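Local structure of 5-dehydro-2-deoxygluconokinase (Bacillus halodurans C-125, 2QCV) at residues I64-D69 and V91-G96; I17-I22 and V121-L126; D273-A278 and Y295-A300; S55-K60 and P314-I319; Y228-S233 and Y249-E254. The protein probably phosphorylates 5-dehydro-2-deoxy-D-gluconate with ATP, a step in the breakdown of myo-inositol to acetyl-CoA, as a member of the PfkB family of carbohydrate kinases. All coordinates share one frame; numbering follows the deposited sequence. Where two conformers were deposited one is given.

Interaction 1. Residues I64-D69 and V91-G96; sequences IGKIAD and VVDQEG
Gly65 pairs with Val91 where strand 61-67 runs beside strand 90-92, the two parallel strands of a beta-alpha-beta unit whose connecting helix is 71-82, at one edge of the large sheet of the ribokinase-like fold. Its carbonyl O accepts from Val91 N at 2.8 Å. Lys66 lies beside Val91 on one face of the sheet. Its CG stands anti to the backbone N (chi1 180°); CD passes the Asp93 carboxylate, and the bend at chi3 (-80°) turns CE back against Val91 CG1 at 3.7 Å. Lys66 NZ is 4.6 Å from Asp93 OD2, too far for a salt bridge; a water spans the gap and also donates to Glu95 OE2, while Glu130 and the Tyr125 carbonyl bind NZ directly and His97 ND1 bonds OD2. Ile67 turns to the other face, where CG1 meets Val92 CG2. Its N donates to Val91 O at 2.9 Å and its O receives Asp93 N along a straight N-H...O line (180°), which carries the strand pattern one residue past the end of strand 90-92. There Asp93 OD1 takes Glu95 N from above the carboxylate plane, an Asx turn. Asp69 closes the contact, its CB 3.5 Å from Val92 CG1.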
# COMPACT_ATOMS: atom_id res chain seq x y z
N ILE A 64 -26.96 2.57 6.34
CA ILE A 64 -25.90 3.38 5.72
C ILE A 64 -24.71 2.47 5.54
O ILE A 64 -24.10 2.01 6.51
CB ILE A 64 -25.51 4.63 6.54
CG1 ILE A 64 -26.76 5.52 6.75
CG2 ILE A 64 -24.38 5.43 5.83
CD1 ILE A 64 -26.59 6.56 7.84
N GLY A 65 -24.39 2.15 4.28
CA GLY A 65 -23.22 1.32 4.04
C GLY A 65 -22.81 1.31 2.58
O GLY A 65 -23.55 1.77 1.71
N LYS A 66 -21.60 0.80 2.34
CA LYS A 66 -21.06 0.70 1.00
C LYS A 66 -20.98 -0.75 0.59
O LYS A 66 -20.59 -1.63 1.38
CB LYS A 66 -19.71 1.36 0.92
CG LYS A 66 -19.03 1.30 -0.45
CD LYS A 66 -17.91 2.33 -0.62
CE LYS A 66 -18.45 3.74 -0.95
NZ LYS A 66 -17.32 4.76 -0.99
N ILE A 67 -21.39 -0.98 -0.66
CA ILE A 67 -21.45 -2.31 -1.26
C ILE A 67 -20.66 -2.33 -2.59
O ILE A 67 -20.46 -1.31 -3.23
CB ILE A 67 -22.92 -2.77 -1.50
CG1 ILE A 67 -23.68 -1.80 -2.40
CG2 ILE A 67 -23.65 -3.00 -0.16
CD1 ILE A 67 -25.11 -2.24 -2.86
N ALA A 68 -20.22 -3.52 -2.98
CA ALA A 68 -19.44 -3.71 -4.23
C ALA A 68 -20.34 -3.56 -5.45
O ALA A 68 -21.55 -3.79 -5.41
CB ALA A 68 -18.77 -5.10 -4.21
N ASP A 69 -19.74 -3.14 -6.55
CA ASP A 69 -20.41 -3.04 -7.84
C ASP A 69 -20.32 -4.35 -8.57
O ASP A 69 -19.64 -4.46 -9.60
CB ASP A 69 -19.73 -1.95 -8.64
CG ASP A 69 -20.48 -1.58 -9.89
OD1 ASP A 69 -21.69 -1.86 -9.99
OD2 ASP A 69 -19.82 -1.02 -10.77
N VAL A 91 -24.51 2.73 -0.77
CA VAL A 91 -23.75 3.38 -1.83
C VAL A 91 -22.91 2.33 -2.54
O VAL A 91 -22.28 1.48 -1.91
CB VAL A 91 -22.88 4.56 -1.29
CG1 VAL A 91 -22.06 4.15 -0.09
CG2 VAL A 91 -21.97 5.14 -2.39
N VAL A 92 -22.86 2.41 -3.86
CA VAL A 92 -22.07 1.44 -4.64
C VAL A 92 -20.65 1.94 -4.84
O VAL A 92 -20.40 3.05 -5.32
CB VAL A 92 -22.72 1.10 -5.96
CG1 VAL A 92 -21.88 0.09 -6.75
CG2 VAL A 92 -24.10 0.59 -5.73
N ASP A 93 -19.70 1.13 -4.42
CA ASP A 93 -18.28 1.43 -4.54
C ASP A 93 -17.91 1.50 -6.01
O ASP A 93 -18.31 0.64 -6.79
CB ASP A 93 -17.48 0.33 -3.86
CG ASP A 93 -15.97 0.54 -3.95
OD1 ASP A 93 -15.34 0.12 -4.94
OD2 ASP A 93 -15.40 1.12 -3.00
N GLN A 94 -17.17 2.53 -6.38
CA GLN A 94 -16.79 2.73 -7.78
C GLN A 94 -15.28 2.57 -7.99
O GLN A 94 -14.77 3.04 -9.02
CB GLN A 94 -17.23 4.13 -8.28
CG GLN A 94 -18.73 4.44 -8.18
CD GLN A 94 -19.61 3.54 -9.05
OE1 GLN A 94 -19.21 3.10 -10.12
NE2 GLN A 94 -20.81 3.27 -8.57
N GLU A 95 -14.58 1.92 -7.06
CA GLU A 95 -13.14 1.79 -7.09
C GLU A 95 -12.70 0.31 -7.14
O GLU A 95 -11.54 0.01 -6.90
CB GLU A 95 -12.46 2.46 -5.89
CG GLU A 95 -12.76 3.93 -5.54
CD GLU A 95 -12.10 4.36 -4.16
OE1 GLU A 95 -10.85 4.47 -4.13
OE2 GLU A 95 -12.80 4.55 -3.10
N GLY A 96 -13.61 -0.61 -7.46
CA GLY A 96 -13.24 -2.01 -7.64
C GLY A 96 -13.11 -2.81 -6.36
O GLY A 96 -12.64 -3.93 -6.36
O HOH W 1 -15.31 3.78 -2.80
O HOH W 2 -16.88 -2.62 -6.17

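Interaction 2. Residues I17-I22 and V121-L126; sequences IGRACI and VADLYL
A salt bridge from the partly exposed Arg19 to the buried Asp123 joins the short connection between strand 12-17 and strand 21-26 to a 3-10 segment, 122-124, in the loop that precedes helix 133-136. In chain terms the contact ties the end of strand 12-17 and the connection after it, which leads into the four-stranded sheet, to a loop about a hundred residues further on. The strong bond runs from Arg19 NE to Asp123 OD2, 2.7 Å long with an N-H...O angle of 163°. OD2 sits at the guanidinium edge, close to its plane, yet NE reaches this oxygen from above the carboxylate plane. The two flat groups are turned 64° apart; consistent with this, the second bond, Arg19 NH2 to Asp123 OD1, is weak, at 3.1 Å. Asp123 has CG wedged between its backbone N and carbonyl carbon (chi1 66°), which aims the carboxylate at the arginine. The methyls Val121 CG2 and Leu124 CD2 come obliquely to NH2, the former at 3.7 Å. At the other end of the contact Ile17 CG1 packs on Leu126 CD2 at 3.7 Å, in a patch that Ile64 and helix 154-167 extend. Between the ionic and apolar parts, one water lies 2.8 Å from Gly18 O and 2.7 Å from Asp123 O. With one short straight bond and one bent one, the pair is held unevenly; Asp123 is buried and two methyls flank NH2, which would probably reduce screening on that side.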
# COMPACT_ATOMS: atom_id res chain seq x y z
N ILE A 17 -25.32 1.52 10.64
CA ILE A 17 -24.20 1.96 9.80
C ILE A 17 -23.07 0.96 9.96
O ILE A 17 -22.71 0.58 11.06
CB ILE A 17 -23.74 3.42 10.13
CG1 ILE A 17 -22.58 3.87 9.25
CG2 ILE A 17 -23.42 3.63 11.60
CD1 ILE A 17 -22.41 5.41 9.18
N GLY A 18 -22.55 0.54 8.81
CA GLY A 18 -21.33 -0.24 8.74
C GLY A 18 -21.43 -1.33 7.67
O GLY A 18 -21.76 -1.04 6.53
N ARG A 19 -21.11 -2.56 8.07
CA ARG A 19 -20.90 -3.67 7.13
C ARG A 19 -22.15 -4.46 6.80
O ARG A 19 -22.85 -4.97 7.69
CB ARG A 19 -19.89 -4.67 7.72
CG ARG A 19 -19.67 -5.92 6.90
CD ARG A 19 -18.45 -6.70 7.46
NE ARG A 19 -17.24 -5.95 7.13
CZ ARG A 19 -16.07 -6.03 7.77
NH1 ARG A 19 -15.88 -6.89 8.77
NH2 ARG A 19 -15.08 -5.25 7.36
N ALA A 20 -22.35 -4.64 5.49
CA ALA A 20 -23.23 -5.66 4.94
C ALA A 20 -22.36 -6.48 4.00
O ALA A 20 -21.74 -5.92 3.07
CB ALA A 20 -24.41 -5.06 4.20
N CYS A 21 -22.21 -7.77 4.28
CA CYS A 21 -21.32 -8.58 3.48
C CYS A 21 -21.97 -9.93 3.15
O CYS A 21 -23.17 -10.11 3.30
CB CYS A 21 -19.99 -8.74 4.23
SG CYS A 21 -20.14 -9.59 5.72
N ILE A 22 -21.16 -10.85 2.65
CA ILE A 22 -21.61 -12.21 2.33
C ILE A 22 -21.12 -13.18 3.37
O ILE A 22 -19.92 -13.26 3.67
CB ILE A 22 -21.09 -12.64 0.96
CG1 ILE A 22 -21.64 -11.69 -0.13
CG2 ILE A 22 -21.50 -14.15 0.64
CD1 ILE A 22 -23.15 -11.76 -0.24
N VAL A 121 -12.01 -4.22 1.81
CA VAL A 121 -13.37 -4.54 1.38
C VAL A 121 -14.20 -3.26 1.24
O VAL A 121 -13.88 -2.23 1.88
CB VAL A 121 -14.04 -5.61 2.29
CG1 VAL A 121 -13.35 -6.94 2.07
CG2 VAL A 121 -14.18 -5.23 3.79
N ALA A 122 -15.22 -3.33 0.39
CA ALA A 122 -16.06 -2.20 0.06
C ALA A 122 -16.62 -1.49 1.30
O ALA A 122 -16.68 -0.27 1.33
CB ALA A 122 -17.19 -2.62 -0.87
N ASP A 123 -17.07 -2.24 2.31
CA ASP A 123 -17.76 -1.58 3.44
C ASP A 123 -16.87 -0.60 4.21
O ASP A 123 -17.39 0.31 4.85
CB ASP A 123 -18.43 -2.56 4.36
CG ASP A 123 -17.45 -3.47 5.10
OD1 ASP A 123 -16.85 -3.01 6.08
OD2 ASP A 123 -17.38 -4.65 4.75
N LEU A 124 -15.56 -0.80 4.13
CA LEU A 124 -14.60 0.04 4.84
C LEU A 124 -14.33 1.35 4.11
O LEU A 124 -13.74 2.23 4.71
CB LEU A 124 -13.29 -0.73 5.06
CG LEU A 124 -13.38 -1.95 5.99
CD1 LEU A 124 -12.00 -2.68 6.02
CD2 LEU A 124 -13.85 -1.55 7.35
N TYR A 125 -14.79 1.48 2.87
CA TYR A 125 -14.64 2.70 2.09
C TYR A 125 -15.84 3.65 2.15
O TYR A 125 -15.86 4.64 1.44
CB TYR A 125 -14.29 2.34 0.63
CG TYR A 125 -12.87 1.86 0.59
CD1 TYR A 125 -11.84 2.78 0.53
CD2 TYR A 125 -12.55 0.51 0.74
CE1 TYR A 125 -10.54 2.39 0.56
CE2 TYR A 125 -11.21 0.09 0.76
CZ TYR A 125 -10.22 1.05 0.67
OH TYR A 125 -8.90 0.71 0.68
N LEU A 126 -16.83 3.35 2.98
CA LEU A 126 -17.87 4.31 3.29
C LEU A 126 -17.17 5.54 3.85
O LEU A 126 -16.26 5.43 4.69
CB LEU A 126 -18.86 3.75 4.33
CG LEU A 126 -20.01 4.64 4.78
CD1 LEU A 126 -21.03 4.83 3.61
CD2 LEU A 126 -20.66 4.08 6.10
O HOH W 3 -20.11 0.41 4.85

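Interaction 3. Residues D273-A278 and Y295-A300; sequences DSYASA and YGSASA
The Tyr275 ring lies against the backbone of Gly296, with Gly296 CA over one ring face at 3.9 Å from the centroid and 18° off the ring normal, a CH-pi contact displaced toward the rim. The ring gets there because Tyr275 CG is anti to the backbone N (chi1 -174°), which carries the side chain along the flank of the second helix; CE2 then meets Ser297 OG at 3.6 Å, an oxygen hydrogen-bonded to Leu293 O within its own helix. The Gly296 backbone itself, with no side chain between, meets Tyr275: their CA atoms are 3.7 Å apart, and Tyr275 CA makes a CA-H...O contact with Gly296 O at 3.4 Å. The local axes approach to 7.1 Å at 143°, a close, roughly antiparallel crossing. One turn further along, Ala278 CB points into the other helix and meets Tyr295 O at 3.2 Å and Ser299 CB at 3.4 Å, the latter tighter than ordinary van der Waals contact. Ser299 OG lies near the CB of Ser274. At the crossing itself Gly296, Ala278, Ser274 and Ser299 are small, with the tyrosines on its flanks: Tyr275 OH bonds Ser246, Tyr295 OH bonds Glu320. Helix 271-284, which begins within the GAGD sequence motif of PfkB kinases, rests on helix 46-56 through Ala276 and Ser277; helix 289-305 is covered by helix 316-325 at Tyr295 and Ser299, and Tyr275, with a cation-pi contact to Lys240, faces the large sheet beside strands 236-240 and 246-250.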
# COMPACT_ATOMS: atom_id res chain seq x y z
N ASP A 273 -26.22 -10.42 17.23
CA ASP A 273 -27.02 -9.53 16.38
C ASP A 273 -28.51 -9.76 16.59
O ASP A 273 -29.32 -8.82 16.53
CB ASP A 273 -26.62 -9.74 14.94
CG ASP A 273 -25.18 -9.41 14.69
OD1 ASP A 273 -24.63 -8.46 15.32
OD2 ASP A 273 -24.59 -10.06 13.80
N SER A 274 -28.87 -11.03 16.82
CA SER A 274 -30.22 -11.42 17.23
C SER A 274 -30.57 -10.82 18.60
O SER A 274 -31.68 -10.29 18.79
CB SER A 274 -30.38 -12.94 17.26
OG SER A 274 -30.82 -13.42 16.00
N TYR A 275 -29.61 -10.87 19.52
CA TYR A 275 -29.79 -10.25 20.83
C TYR A 275 -30.12 -8.75 20.70
O TYR A 275 -31.09 -8.28 21.27
CB TYR A 275 -28.58 -10.53 21.72
CG TYR A 275 -28.74 -10.05 23.13
CD1 TYR A 275 -28.72 -8.69 23.43
CD2 TYR A 275 -28.93 -10.95 24.19
CE1 TYR A 275 -28.88 -8.23 24.75
CE2 TYR A 275 -29.07 -10.51 25.50
CZ TYR A 275 -29.05 -9.16 25.77
OH TYR A 275 -29.19 -8.73 27.06
N ALA A 276 -29.33 -8.03 19.90
CA ALA A 276 -29.47 -6.58 19.79
C ALA A 276 -30.79 -6.23 19.12
O ALA A 276 -31.47 -5.32 19.59
CB ALA A 276 -28.31 -5.97 19.00
N SER A 277 -31.13 -6.91 18.04
CA SER A 277 -32.37 -6.59 17.31
C SER A 277 -33.60 -6.81 18.20
O SER A 277 -34.47 -5.95 18.29
CB SER A 277 -32.47 -7.37 16.00
OG SER A 277 -32.25 -8.74 16.14
N ALA A 278 -33.65 -7.95 18.90
CA ALA A 278 -34.81 -8.27 19.75
C ALA A 278 -34.85 -7.41 21.02
O ALA A 278 -35.92 -7.02 21.48
CB ALA A 278 -34.85 -9.78 20.10
N TYR A 295 -36.18 -10.78 25.62
CA TYR A 295 -36.28 -10.79 24.18
C TYR A 295 -34.93 -10.99 23.51
O TYR A 295 -34.85 -11.79 22.60
CB TYR A 295 -36.97 -9.52 23.66
CG TYR A 295 -38.47 -9.61 23.68
CD1 TYR A 295 -39.19 -9.52 24.89
CD2 TYR A 295 -39.19 -9.73 22.50
CE1 TYR A 295 -40.55 -9.58 24.91
CE2 TYR A 295 -40.62 -9.80 22.51
CZ TYR A 295 -41.27 -9.72 23.72
OH TYR A 295 -42.65 -9.78 23.81
N GLY A 296 -33.88 -10.30 23.95
CA GLY A 296 -32.57 -10.43 23.32
C GLY A 296 -32.03 -11.84 23.54
O GLY A 296 -31.54 -12.50 22.62
N SER A 297 -32.16 -12.31 24.77
CA SER A 297 -31.67 -13.64 25.10
C SER A 297 -32.41 -14.75 24.37
O SER A 297 -31.79 -15.70 23.87
CB SER A 297 -31.74 -13.87 26.61
OG SER A 297 -31.18 -12.80 27.31
N ALA A 298 -33.73 -14.65 24.29
CA ALA A 298 -34.52 -15.66 23.59
C ALA A 298 -34.19 -15.71 22.08
O ALA A 298 -34.05 -16.78 21.47
CB ALA A 298 -36.06 -15.41 23.83
N SER A 299 -34.09 -14.53 21.47
CA SER A 299 -33.73 -14.45 20.06
C SER A 299 -32.35 -15.04 19.78
O SER A 299 -32.17 -15.76 18.81
CB SER A 299 -33.76 -12.99 19.57
OG SER A 299 -33.74 -12.93 18.15
N ALA A 300 -31.36 -14.70 20.61
CA ALA A 300 -30.03 -15.34 20.55
C ALA A 300 -30.07 -16.85 20.59
O ALA A 300 -29.41 -17.53 19.79
CB ALA A 300 -29.13 -14.84 21.66
O HOH W 4 -34.23 -10.92 16.70

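Interaction 4. Residues S55-K60 and P314-I319; sequences SKLGLK and PSVEEI
Leu57 CD2 makes most of the apolar contact, reaching Val316 CG2 at 3.7 Å, Ile319 CD1 at 3.8 Å and the carbonyl O of Pro314 at 3.6 Å. With CG anti to the carbonyl carbon of Leu57, chi1 -52° turns the branch toward the opposing helix, where CD2 is the methyl that touches. Beside it, Lys56 passes along the segment: its CG lies 3.2 Å from Pro314 O, and bends further out bring NZ near the CB of Ser315. The ammonium group finds its hydrogen bond just outside, on the Met313 carbonyl. A water joins the backbones, donating to Lys56 O and accepting from Val316 N at 2.9 Å.

The shape of both segments comes from helix-end motifs. Helix 46-56 leaves through a Schellman motif with Gly58 at positive phi, which sets Leu57 at the corner. Helix 316-325 starts with a capping box: Ser315 OG accepts from Glu318 N at 3.0 Å, and Glu318 OE1 accepts from Ser315 N on its anti side at 3.0 Å, 21° out of the carboxylate plane. Lys56 NZ stays 4.5 Å from Glu318 OE1, beyond a salt bridge, though some attraction is probable. Farther out, Tyr281 of helix 271-284 packs on both Leu57 and Val316.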
# COMPACT_ATOMS: atom_id res chain seq x y z
N SER A 55 -36.28 -6.08 10.95
CA SER A 55 -37.38 -6.03 9.97
C SER A 55 -38.27 -7.24 10.14
O SER A 55 -39.47 -7.13 10.05
CB SER A 55 -36.86 -5.97 8.53
OG SER A 55 -37.91 -5.59 7.66
N LYS A 56 -37.66 -8.39 10.41
CA LYS A 56 -38.40 -9.63 10.65
C LYS A 56 -39.32 -9.49 11.87
O LYS A 56 -40.41 -10.03 11.87
CB LYS A 56 -37.43 -10.81 10.76
CG LYS A 56 -38.01 -12.16 11.24
CD LYS A 56 -38.85 -12.86 10.17
CE LYS A 56 -38.60 -14.37 10.13
NZ LYS A 56 -39.15 -15.08 11.31
N LEU A 57 -38.91 -8.72 12.88
CA LEU A 57 -39.78 -8.39 14.02
C LEU A 57 -40.82 -7.31 13.75
O LEU A 57 -41.65 -7.04 14.59
CB LEU A 57 -38.98 -7.96 15.25
CG LEU A 57 -37.89 -8.94 15.65
CD1 LEU A 57 -37.13 -8.44 16.89
CD2 LEU A 57 -38.46 -10.35 15.84
N GLY A 58 -40.79 -6.72 12.57
CA GLY A 58 -41.74 -5.69 12.19
C GLY A 58 -41.26 -4.27 12.39
O GLY A 58 -42.05 -3.35 12.24
N LEU A 59 -40.00 -4.05 12.74
CA LEU A 59 -39.50 -2.66 12.85
C LEU A 59 -39.23 -2.14 11.46
O LEU A 59 -38.96 -2.94 10.56
CB LEU A 59 -38.23 -2.59 13.68
CG LEU A 59 -38.32 -3.05 15.17
CD1 LEU A 59 -36.97 -2.93 15.84
CD2 LEU A 59 -39.35 -2.30 15.94
N LYS A 60 -39.28 -0.82 11.29
CA LYS A 60 -38.91 -0.18 10.04
C LYS A 60 -37.43 0.20 10.17
O LYS A 60 -37.06 1.04 10.99
CB LYS A 60 -39.77 1.05 9.75
CG LYS A 60 -41.30 0.73 9.71
N PRO A 314 -35.27 -15.21 14.11
CA PRO A 314 -36.51 -15.44 14.85
C PRO A 314 -37.65 -14.51 14.51
O PRO A 314 -37.43 -13.34 14.21
CB PRO A 314 -36.07 -15.20 16.31
CG PRO A 314 -34.64 -15.46 16.30
CD PRO A 314 -34.13 -14.97 15.03
N SER A 315 -38.88 -15.03 14.58
CA SER A 315 -40.08 -14.22 14.61
C SER A 315 -40.42 -13.79 16.04
O SER A 315 -40.00 -14.42 17.01
CB SER A 315 -41.30 -15.00 14.11
OG SER A 315 -41.48 -16.13 14.93
N VAL A 316 -41.21 -12.73 16.16
CA VAL A 316 -41.77 -12.31 17.47
C VAL A 316 -42.50 -13.47 18.16
O VAL A 316 -42.33 -13.72 19.37
CB VAL A 316 -42.73 -11.12 17.33
CG1 VAL A 316 -43.51 -10.89 18.65
CG2 VAL A 316 -42.00 -9.88 16.94
N GLU A 317 -43.31 -14.20 17.39
CA GLU A 317 -44.02 -15.37 17.93
C GLU A 317 -43.07 -16.44 18.50
O GLU A 317 -43.34 -16.98 19.57
CB GLU A 317 -44.90 -15.99 16.85
CG GLU A 317 -46.08 -15.11 16.45
CD GLU A 317 -45.72 -13.91 15.55
OE1 GLU A 317 -44.64 -13.90 14.90
OE2 GLU A 317 -46.55 -12.98 15.50
N GLU A 318 -41.98 -16.75 17.79
CA GLU A 318 -41.02 -17.74 18.27
C GLU A 318 -40.34 -17.25 19.54
O GLU A 318 -40.17 -18.01 20.49
CB GLU A 318 -39.93 -18.03 17.24
CG GLU A 318 -40.38 -18.87 16.10
CD GLU A 318 -39.34 -18.97 15.01
OE1 GLU A 318 -38.65 -17.97 14.73
OE2 GLU A 318 -39.21 -20.08 14.44
N ILE A 319 -39.93 -15.98 19.54
CA ILE A 319 -39.30 -15.36 20.73
C ILE A 319 -40.25 -15.44 21.91
O ILE A 319 -39.87 -15.88 22.99
CB ILE A 319 -38.87 -13.88 20.47
CG1 ILE A 319 -37.71 -13.83 19.47
CG2 ILE A 319 -38.51 -13.16 21.79
CD1 ILE A 319 -37.48 -12.48 18.80
O HOH W 5 -41.84 -11.58 13.55

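Interaction 5. Residues Y228-S233 and Y249-E254; sequences YLFKHS and YTKAGE
The Phe230 ring is packed squarely on Lys251: CA of the lysine stands over the ring centre, 3.7 Å from the centroid and only 9° off the normal, a CH-pi contact. CG of Phe230 is anti to the carbonyl carbon (chi1 -73°), which swings the ring across to the end of strand 246-250. There its CZ touches the Thr250 carbonyl carbon at 3.4 Å, while Tyr249 O lies near the ring plane, at the edge, 3.5 Å from CZ. Ile237 of the adjacent strand also touches the ring. Two type I turns meet here, one from Leu229 to His232 as helix 222-229 ends, the other from Thr250 to Gly253 in the hairpin leading to strand 255-258.

The looser part is the lysine arm. It runs extended past the phenylalanine in the opposite direction, on the exposed side, and NZ makes a weak hydrogen bond to Phe230 O at 3.2 Å. A water that donates to Ser233 O accepts another weak, long bond from Lys251 NZ. Ring-to-backbone packing thus probably supplies most of the grip, whereas the ammonium, with long bonds to neutral oxygens and no carboxylate among them, would add only a modest electrostatic share.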
# COMPACT_ATOMS: atom_id res chain seq x y z
N TYR A 228 -17.51 4.69 35.24
CA TYR A 228 -16.79 5.38 34.18
C TYR A 228 -17.73 5.97 33.10
O TYR A 228 -17.78 7.19 32.91
CB TYR A 228 -15.68 4.43 33.58
CG TYR A 228 -15.33 4.69 32.13
CD1 TYR A 228 -14.98 5.97 31.69
CD2 TYR A 228 -15.30 3.65 31.21
CE1 TYR A 228 -14.68 6.20 30.36
CE2 TYR A 228 -15.00 3.86 29.90
CZ TYR A 228 -14.69 5.15 29.47
OH TYR A 228 -14.38 5.37 28.16
N LEU A 229 -18.52 5.13 32.44
CA LEU A 229 -19.28 5.59 31.29
C LEU A 229 -20.41 6.54 31.66
O LEU A 229 -20.77 7.40 30.87
CB LEU A 229 -19.83 4.41 30.51
CG LEU A 229 -18.78 3.68 29.67
CD1 LEU A 229 -19.42 2.49 29.02
CD2 LEU A 229 -18.14 4.62 28.61
N PHE A 230 -20.91 6.43 32.89
CA PHE A 230 -21.97 7.32 33.37
C PHE A 230 -21.46 8.72 33.76
O PHE A 230 -22.26 9.58 34.12
CB PHE A 230 -22.79 6.71 34.52
CG PHE A 230 -23.75 5.60 34.10
CD1 PHE A 230 -24.36 5.60 32.86
CD2 PHE A 230 -24.08 4.61 34.99
CE1 PHE A 230 -25.21 4.59 32.49
CE2 PHE A 230 -24.96 3.60 34.63
CZ PHE A 230 -25.52 3.59 33.36
N LYS A 231 -20.15 8.96 33.63
CA LYS A 231 -19.59 10.31 33.63
C LYS A 231 -19.77 10.95 32.26
O LYS A 231 -19.52 12.13 32.13
CB LYS A 231 -18.10 10.29 33.96
CG LYS A 231 -17.83 9.95 35.39
CD LYS A 231 -16.33 9.77 35.62
CE LYS A 231 -16.08 9.18 36.99
NZ LYS A 231 -14.63 8.87 37.18
N HIS A 232 -20.21 10.17 31.26
CA HIS A 232 -20.25 10.62 29.87
C HIS A 232 -21.71 10.53 29.39
O HIS A 232 -22.61 10.68 30.23
CB HIS A 232 -19.25 9.82 29.04
CG HIS A 232 -17.84 9.97 29.52
ND1 HIS A 232 -17.01 10.98 29.09
CD2 HIS A 232 -17.12 9.25 30.42
CE1 HIS A 232 -15.84 10.88 29.69
NE2 HIS A 232 -15.87 9.82 30.49
N SER A 233 -21.94 10.31 28.09
CA SER A 233 -23.29 10.31 27.54
C SER A 233 -24.21 9.13 27.89
O SER A 233 -25.41 9.33 27.95
CB SER A 233 -23.25 10.45 26.02
OG SER A 233 -22.71 11.71 25.66
N TYR A 249 -27.86 -1.58 33.03
CA TYR A 249 -27.69 -0.55 34.06
C TYR A 249 -28.12 0.81 33.51
O TYR A 249 -27.75 1.13 32.40
CB TYR A 249 -26.21 -0.46 34.43
CG TYR A 249 -25.58 -1.77 34.89
CD1 TYR A 249 -25.65 -2.16 36.22
CD2 TYR A 249 -24.96 -2.62 33.98
CE1 TYR A 249 -25.08 -3.35 36.67
CE2 TYR A 249 -24.37 -3.79 34.39
CZ TYR A 249 -24.43 -4.16 35.75
OH TYR A 249 -23.90 -5.31 36.17
N THR A 250 -28.86 1.59 34.29
CA THR A 250 -29.32 2.93 33.89
C THR A 250 -28.58 4.00 34.68
O THR A 250 -28.11 3.75 35.81
CB THR A 250 -30.85 3.10 34.09
OG1 THR A 250 -31.13 3.12 35.50
CG2 THR A 250 -31.58 1.98 33.40
N LYS A 251 -28.47 5.18 34.08
CA LYS A 251 -27.78 6.28 34.69
C LYS A 251 -28.48 6.70 36.01
O LYS A 251 -27.83 7.14 36.94
CB LYS A 251 -27.72 7.47 33.74
CG LYS A 251 -26.95 8.62 34.40
CD LYS A 251 -26.60 9.77 33.53
CE LYS A 251 -25.37 10.52 34.15
NZ LYS A 251 -24.69 11.38 33.19
N ALA A 252 -29.79 6.52 36.06
CA ALA A 252 -30.62 6.74 37.27
C ALA A 252 -30.26 5.81 38.42
O ALA A 252 -30.63 6.06 39.55
CB ALA A 252 -32.12 6.57 36.92
N GLY A 253 -29.54 4.72 38.15
CA GLY A 253 -28.99 3.88 39.18
C GLY A 253 -29.73 2.57 39.33
O GLY A 253 -29.55 1.88 40.31
N GLU A 254 -30.54 2.18 38.35
CA GLU A 254 -31.22 0.88 38.42
C GLU A 254 -30.39 -0.17 37.68
O GLU A 254 -29.51 0.18 36.88
CB GLU A 254 -32.62 0.99 37.82
CG GLU A 254 -33.46 2.07 38.50
CD GLU A 254 -33.71 1.80 40.00
OE1 GLU A 254 -33.86 0.61 40.39
OE2 GLU A 254 -33.74 2.80 40.78
O HOH W 6 -26.44 11.09 30.22

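Overall arrangement
Interactions 2 and 3 are buried, 1 and 4 partly so, and 5 lies on the surface. Interactions 1 and 2 adjoin through the lysine of strand 61-67 and a backbone bond between Ile64 and Gly18, joining a backbone-paired sheet edge to an ionic contact. Interactions 3 and 4 also meet, with Ser299 and Ser274 against Pro314 and Tyr295 against Ile319; both pack helices, through small residues in 3 and through a leucine between two helix ends in 4. Interactions 1 and 5 reach the same large sheet on opposite sides of the chain's centre, about 38 Å apart between centres. Straight backbone bonds dominate in 1, aromatic packing in 5.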